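Local structure of putative acyl-[acyl-carrier-protein]--UDP-N-acetylglucosamine O-acyltransferase (Bacteroides fragilis, 4R36) at residues I22-I28 and I40-I46; F77-G83 and I106-I112. The protein probably transfers an acyl chain from acyl carrier protein to UDP-N-acetylglucosamine, working as a trimer of left-handed parallel beta-helices. One frame throughout, in Å; residues are numbered along the deposited sequence.

Interaction 1. Residues I22-I28 and I40-I46; sequences ISPLAYI and IAPFVYI
Two successive coils of the left-handed beta-helix meet here at one corner: the turn Ser23-Ala26 (type I) lies against the turn Ala41-Val44 (type II), and the strands leaving them, 27-28 and 45-46, run parallel. Ser23 N donates to Ile40 O (2.8 Å) ahead of the corner. Beyond it Tyr27 is held through both backbone atoms, N giving to Val44 O and O receiving Ile46 N, each at 2.8 Å. At the bend the bond from Phe43 N to Leu25 O is less regular, because the donor stands above the carbonyl plane (C=O...N 111°). With chi1 at 165°, Ser23 OG lies beside its own carbonyl carbon and accepts from Leu25 N two residues ahead, an ST turn; it also touches Pro42 CG. Leu25 CB rests on Pro42 CB at 3.8 Å. The tyrosines point the same way, side by side, with planes 16° apart but slid so far that the rings barely overlap; Tyr27 CD2 meets Tyr45 CD2 at 3.6 Å. On the other face Ile28 lies alongside Ile46. Ile40, from before the corner, meets Ile28 tip to tip, CD1 to CD1 at 3.8 Å, and Ala26 CB with its CG2. Inside the coil, Ile34 of strand 33-34 packs on both Ile28 and Ile40. The outer side packs against the other two subunits: Tyr27 on Phe43 of the second, Leu25 on Tyr27 of the third. Strand 27-28 ends its sheet within this chain, whereas Tyr45 continues the backbone bonding to Ala62 and Ile64 on the next coil.

Interaction 2. Residues F77-G83 and I106-I112; sequences FPGAVIG and IRENVTI
Arg107 folds its side chain over the ring of Phe77. Its CB points away from 77-83, but bends at chi2 and chi3 (-57° and -56°) bring the chain back. CD sits over the ring face as a CH-pi contact, 3.7 Å from the Phe77 centroid; NE follows, also above the ring, CZ comes to 3.4 Å from Phe77 CE2, and NH1 lies 3.6 Å from Phe77 CZ. Guanidinium and ring are stacked, 6° from parallel, a cation-pi pair. At the guanidinium's edge, NE and NH2 both reach Glu108 OE1, NE at 2.9 Å, in a side-on salt bridge that would fix the group's rotation. NH2 also donates to Ile85 O of the third subunit, and NH1 weakly to Pro86 O there. In the backbone, Phe77 N donates to Ile106 O (2.8 Å). Further on, Val81 N to Val110 O, Ile112 N to Val81 O and Gly83 N to Ile112 O continue the parallel ladder. At the bend Asn109 OD1 binds calcium together with Asn109 OD1 of both other subunits. Paired type II turns leading into parallel strands are typical of hexapeptide-repeat beta-helix coils, here joined to a calcium site between three subunits.

In the fold
From the N terminus, the chain first closes one circuit of the beta-helix at interaction 1, where 40-46 returns to lie on 22-28 after passing through strand 33-34. It then winds on through strand 63-64 to 77-83. The 22 residues before 106-112 make a longer circuit, including strand 97-100, and interaction 2 closes it. The two loops follow in series, neither nesting nor crossing. Strands 27-28, 45-46, 63-64, 81-82 and 111-112 are consecutive in one parallel sheet, so both contacts join rungs of the same wall; Ile40 and Ile106 end strands of a neighbouring sheet, so each also ties in a second wall. Their centres are 15 Å apart, and both adjoin the second and third subunits.

Interaction 1. Residues I22-I28 and I40-I46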
loop_
_atom_site.group_PDB
_atom_site.type_symbol
_atom_site.label_atom_id
_atom_site.label_comp_id
_atom_site.label_asym_id
_atom_site.label_seq_id
_atom_site.Cartn_x
_atom_site.Cartn_y
_atom_site.Cartn_z
ATOM N N ILE A 22 32.155 -4.739 0.549
ATOM C CA ILE A 22 31.273 -5.842 0.824
ATOM C C ILE A 22 31.287 -6.132 2.312
ATOM O O ILE A 22 32.303 -6.568 2.855
ATOM C CB ILE A 22 31.607 -7.046 0.019
ATOM C CG1 ILE A 22 31.436 -6.698 -1.465
ATOM C CG2 ILE A 22 30.690 -8.200 0.383
ATOM C CD1 ILE A 22 31.645 -7.857 -2.418
ATOM N N SER A 23 30.200 -5.825 3.015
ATOM C CA SER A 23 30.195 -6.057 4.472
ATOM C C SER A 23 30.323 -7.545 4.815
ATOM O O SER A 23 29.695 -8.395 4.204
ATOM C CB SER A 23 28.943 -5.471 5.154
ATOM O OG SER A 23 28.741 -5.942 6.446
ATOM N N PRO A 24 31.150 -7.865 5.843
ATOM C CA PRO A 24 31.199 -9.242 6.328
ATOM C C PRO A 24 29.879 -9.659 7.017
ATOM O O PRO A 24 29.707 -10.801 7.382
ATOM C CB PRO A 24 32.356 -9.233 7.382
ATOM C CG PRO A 24 32.613 -7.809 7.702
ATOM C CD PRO A 24 32.064 -6.954 6.574
ATOM N N LEU A 25 28.984 -8.726 7.305
ATOM C CA LEU A 25 27.709 -9.119 7.943
ATOM C C LEU A 25 26.567 -9.374 6.884
ATOM O O LEU A 25 25.439 -9.663 7.260
ATOM C CB LEU A 25 27.329 -8.011 8.903
ATOM C CG LEU A 25 28.280 -7.659 10.050
ATOM C CD1 LEU A 25 27.811 -6.445 10.804
ATOM C CD2 LEU A 25 28.387 -8.868 10.974
ATOM N N ALA A 26 26.885 -9.258 5.605
ATOM C CA ALA A 26 26.032 -9.751 4.526
ATOM C C ALA A 26 26.196 -11.231 4.414
ATOM O O ALA A 26 27.272 -11.739 4.744
ATOM C CB ALA A 26 26.435 -9.086 3.217
ATOM N N TYR A 27 25.171 -11.921 3.937
ATOM C CA TYR A 27 25.242 -13.282 3.527
ATOM C C TYR A 27 25.239 -13.286 1.987
ATOM O O TYR A 27 24.312 -12.777 1.328
ATOM C CB TYR A 27 24.127 -14.148 4.109
ATOM C CG TYR A 27 24.186 -15.527 3.483
ATOM C CD1 TYR A 27 24.957 -16.539 4.038
ATOM C CD2 TYR A 27 23.594 -15.757 2.247
ATOM C CE1 TYR A 27 25.077 -17.787 3.390
ATOM C CE2 TYR A 27 23.705 -16.947 1.600
ATOM C CZ TYR A 27 24.444 -17.971 2.167
ATOM O OH TYR A 27 24.540 -19.181 1.513
ATOM N N ILE A 28 26.308 -13.830 1.401
ATOM C CA ILE A 28 26.476 -13.951 -0.032
ATOM C C ILE A 28 26.853 -15.361 -0.392
ATOM O O ILE A 28 27.912 -15.837 0.016
ATOM C CB ILE A 28 27.516 -13.000 -0.572
ATOM C CG1 ILE A 28 27.197 -11.606 -0.068
ATOM C CG2 ILE A 28 27.577 -13.061 -2.088
ATOM C CD1 ILE A 28 28.133 -10.515 -0.548
ATOM N N ILE A 40 27.873 -3.611 -0.582
ATOM C CA ILE A 40 26.895 -4.460 0.026
ATOM C C ILE A 40 26.937 -4.227 1.516
ATOM O O ILE A 40 27.956 -4.414 2.176
ATOM C CB ILE A 40 27.064 -5.906 -0.362
ATOM C CG1 ILE A 40 27.022 -6.027 -1.877
ATOM C CG2 ILE A 40 26.036 -6.772 0.313
ATOM C CD1 ILE A 40 27.299 -7.374 -2.445
ATOM N N ALA A 41 25.810 -3.796 2.061
ATOM C CA ALA A 41 25.643 -3.513 3.429
ATOM C C ALA A 41 25.375 -4.764 4.292
ATOM O O ALA A 41 25.106 -5.805 3.785
ATOM C CB ALA A 41 24.485 -2.485 3.606
ATOM N N PRO A 42 25.427 -4.614 5.645
ATOM C CA PRO A 42 25.063 -5.696 6.574
ATOM C C PRO A 42 23.641 -6.185 6.326
ATOM O O PRO A 42 22.753 -5.395 5.937
ATOM C CB PRO A 42 25.144 -5.035 7.946
ATOM C CG PRO A 42 26.133 -3.922 7.742
ATOM C CD PRO A 42 25.917 -3.422 6.357
ATOM N N PHE A 43 23.448 -7.475 6.527
ATOM C CA PHE A 43 22.129 -8.079 6.579
ATOM C C PHE A 43 21.483 -8.178 5.201
ATOM O O PHE A 43 20.357 -8.536 5.113
ATOM C CB PHE A 43 21.219 -7.366 7.645
ATOM C CG PHE A 43 21.976 -7.011 8.939
ATOM C CD1 PHE A 43 22.766 -7.957 9.570
ATOM C CD2 PHE A 43 21.921 -5.747 9.474
ATOM C CE1 PHE A 43 23.459 -7.618 10.749
ATOM C CE2 PHE A 43 22.556 -5.398 10.649
ATOM C CZ PHE A 43 23.354 -6.343 11.277
ATOM N N VAL A 44 22.256 -7.943 4.154
ATOM C CA VAL A 44 21.867 -8.265 2.814
ATOM C C VAL A 44 22.006 -9.759 2.628
ATOM O O VAL A 44 23.010 -10.388 3.066
ATOM C CB VAL A 44 22.730 -7.493 1.791
ATOM C CG1 VAL A 44 22.489 -7.995 0.381
ATOM C CG2 VAL A 44 22.484 -6.028 1.888
ATOM N N TYR A 45 21.017 -10.344 1.967
ATOM C CA TYR A 45 20.982 -11.759 1.671
ATOM C C TYR A 45 20.993 -11.954 0.188
ATOM O O TYR A 45 20.111 -11.448 -0.515
ATOM C CB TYR A 45 19.753 -12.404 2.261
ATOM C CG TYR A 45 19.571 -13.840 1.828
ATOM C CD1 TYR A 45 18.867 -14.176 0.662
ATOM C CD2 TYR A 45 20.110 -14.861 2.570
ATOM C CE1 TYR A 45 18.698 -15.509 0.276
ATOM C CE2 TYR A 45 19.975 -16.183 2.184
ATOM C CZ TYR A 45 19.299 -16.512 1.035
ATOM O OH TYR A 45 19.137 -17.844 0.725
ATOM N N ILE A 46 22.043 -12.581 -0.319
ATOM C CA ILE A 46 22.239 -12.862 -1.758
ATOM C C ILE A 46 22.393 -14.354 -1.942
ATOM O O ILE A 46 23.314 -14.982 -1.369
ATOM C CB ILE A 46 23.439 -12.142 -2.334
ATOM C CG1 ILE A 46 23.403 -10.644 -2.028
ATOM C CG2 ILE A 46 23.513 -12.383 -3.817
ATOM C CD1 ILE A 46 24.451 -9.807 -2.647
#

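Interaction 2. Residues F77-G83 and I106-I112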
loop_
_atom_site.group_PDB
_atom_site.type_symbol
_atom_site.label_atom_id
_atom_site.label_comp_id
_atom_site.label_asym_id
_atom_site.label_seq_id
_atom_site.Cartn_x
_atom_site.Cartn_y
_atom_site.Cartn_z
ATOM N N PHE A 77 17.490 -0.274 -2.150
ATOM C CA PHE A 77 17.301 0.225 -0.837
ATOM C C PHE A 77 16.928 -0.823 0.147
ATOM O O PHE A 77 16.506 -1.934 -0.218
ATOM C CB PHE A 77 16.252 1.379 -0.877
ATOM C CG PHE A 77 16.803 2.651 -1.402
ATOM C CD1 PHE A 77 17.166 2.783 -2.760
ATOM C CD2 PHE A 77 16.976 3.733 -0.577
ATOM C CE1 PHE A 77 17.676 3.966 -3.235
ATOM C CE2 PHE A 77 17.463 4.934 -1.087
ATOM C CZ PHE A 77 17.819 5.038 -2.408
ATOM N N PRO A 78 16.973 -0.480 1.449
ATOM C CA PRO A 78 16.641 -1.497 2.479
ATOM C C PRO A 78 15.300 -2.177 2.350
ATOM O O PRO A 78 14.274 -1.481 2.091
ATOM C CB PRO A 78 16.678 -0.713 3.797
ATOM C CG PRO A 78 17.661 0.367 3.480
ATOM C CD PRO A 78 17.301 0.798 2.069
ATOM N N GLY A 79 15.277 -3.497 2.518
ATOM C CA GLY A 79 14.010 -4.238 2.538
ATOM C C GLY A 79 13.455 -4.569 1.147
ATOM O O GLY A 79 12.523 -5.333 1.077
ATOM N N ALA A 80 14.076 -4.101 0.055
ATOM C CA ALA A 80 13.696 -4.581 -1.266
ATOM C C ALA A 80 13.922 -6.082 -1.411
ATOM O O ALA A 80 14.835 -6.665 -0.789
ATOM C CB ALA A 80 14.457 -3.841 -2.325
ATOM N N VAL A 81 13.035 -6.730 -2.153
ATOM C CA VAL A 81 13.139 -8.129 -2.363
ATOM C C VAL A 81 13.062 -8.368 -3.871
ATOM O O VAL A 81 11.957 -8.274 -4.469
ATOM C CB VAL A 81 12.031 -8.903 -1.619
ATOM C CG1 VAL A 81 12.224 -10.407 -1.799
ATOM C CG2 VAL A 81 11.985 -8.526 -0.117
ATOM N N ILE A 82 14.167 -8.790 -4.453
ATOM C CA ILE A 82 14.230 -9.120 -5.867
ATOM C C ILE A 82 14.367 -10.616 -6.070
ATOM O O ILE A 82 15.198 -11.274 -5.423
ATOM C CB ILE A 82 15.391 -8.352 -6.522
ATOM C CG1 ILE A 82 15.198 -6.825 -6.338
ATOM C CG2 ILE A 82 15.495 -8.670 -8.007
ATOM C CD1 ILE A 82 16.329 -5.994 -6.872
ATOM N N GLY A 83 13.484 -11.178 -6.915
ATOM C CA GLY A 83 13.564 -12.531 -7.367
ATOM C C GLY A 83 12.756 -13.571 -6.658
ATOM O O GLY A 83 12.860 -14.754 -6.993
ATOM N N ILE A 106 15.748 1.414 -6.832
ATOM C CA ILE A 106 14.822 0.433 -6.358
ATOM C C ILE A 106 14.635 0.679 -4.833
ATOM O O ILE A 106 15.463 0.326 -3.993
ATOM C CB ILE A 106 15.347 -1.012 -6.589
ATOM C CG1 ILE A 106 15.779 -1.210 -8.066
ATOM C CG2 ILE A 106 14.338 -2.029 -6.138
ATOM C CD1 ILE A 106 14.717 -1.028 -9.093
ATOM N N ARG A 107 13.509 1.317 -4.490
ATOM C CA ARG A 107 13.332 1.856 -3.141
ATOM C C ARG A 107 12.900 0.779 -2.164
ATOM O O ARG A 107 12.714 -0.396 -2.496
ATOM C CB ARG A 107 12.329 3.048 -3.202
ATOM C CG ARG A 107 12.818 4.274 -4.015
ATOM C CD ARG A 107 14.146 4.860 -3.542
ATOM N NE ARG A 107 14.102 5.215 -2.126
ATOM C CZ ARG A 107 14.475 6.389 -1.609
ATOM N NH1 ARG A 107 15.046 7.347 -2.362
ATOM N NH2 ARG A 107 14.346 6.582 -0.306
ATOM N N GLU A 108 12.775 1.214 -0.928
ATOM C CA GLU A 108 12.429 0.377 0.182
ATOM C C GLU A 108 11.241 -0.521 -0.045
ATOM O O GLU A 108 10.183 -0.071 -0.535
ATOM C CB GLU A 108 12.126 1.212 1.428
ATOM C CG GLU A 108 13.216 2.147 1.903
ATOM C CD GLU A 108 13.136 3.575 1.349
ATOM O OE1 GLU A 108 12.882 3.743 0.114
ATOM O OE2 GLU A 108 13.376 4.535 2.102
ATOM N N ASN A 109 11.420 -1.786 0.300
ATOM C CA ASN A 109 10.377 -2.795 0.196
ATOM C C ASN A 109 9.752 -2.993 -1.175
ATOM O O ASN A 109 8.684 -3.566 -1.252
ATOM C CB ASN A 109 9.285 -2.499 1.218
ATOM C CG ASN A 109 9.791 -2.638 2.622
ATOM O OD1 ASN A 109 10.337 -3.707 2.963
ATOM N ND2 ASN A 109 9.687 -1.561 3.446
ATOM N N VAL A 110 10.421 -2.558 -2.232
ATOM C CA VAL A 110 10.006 -2.899 -3.572
ATOM C C VAL A 110 10.135 -4.408 -3.784
ATOM O O VAL A 110 11.095 -5.030 -3.315
ATOM C CB VAL A 110 10.792 -2.142 -4.615
ATOM C CG1 VAL A 110 10.637 -2.779 -5.976
ATOM C CG2 VAL A 110 10.404 -0.648 -4.626
ATOM N N THR A 111 9.148 -5.016 -4.426
ATOM C CA THR A 111 9.184 -6.419 -4.722
ATOM C C THR A 111 9.186 -6.600 -6.253
ATOM O O THR A 111 8.330 -6.053 -6.962
ATOM C CB THR A 111 8.006 -7.204 -4.074
ATOM O OG1 THR A 111 6.732 -6.591 -4.388
ATOM C CG2 THR A 111 8.166 -7.278 -2.570
ATOM N N ILE A 112 10.155 -7.379 -6.752
ATOM C CA ILE A 112 10.175 -7.768 -8.131
ATOM C C ILE A 112 10.250 -9.296 -8.197
ATOM O O ILE A 112 11.312 -9.884 -8.011
ATOM C CB ILE A 112 11.322 -7.103 -8.915
ATOM C CG1 ILE A 112 11.361 -5.589 -8.700
ATOM C CG2 ILE A 112 11.264 -7.445 -10.394
ATOM C CD1 ILE A 112 12.545 -4.873 -9.307
#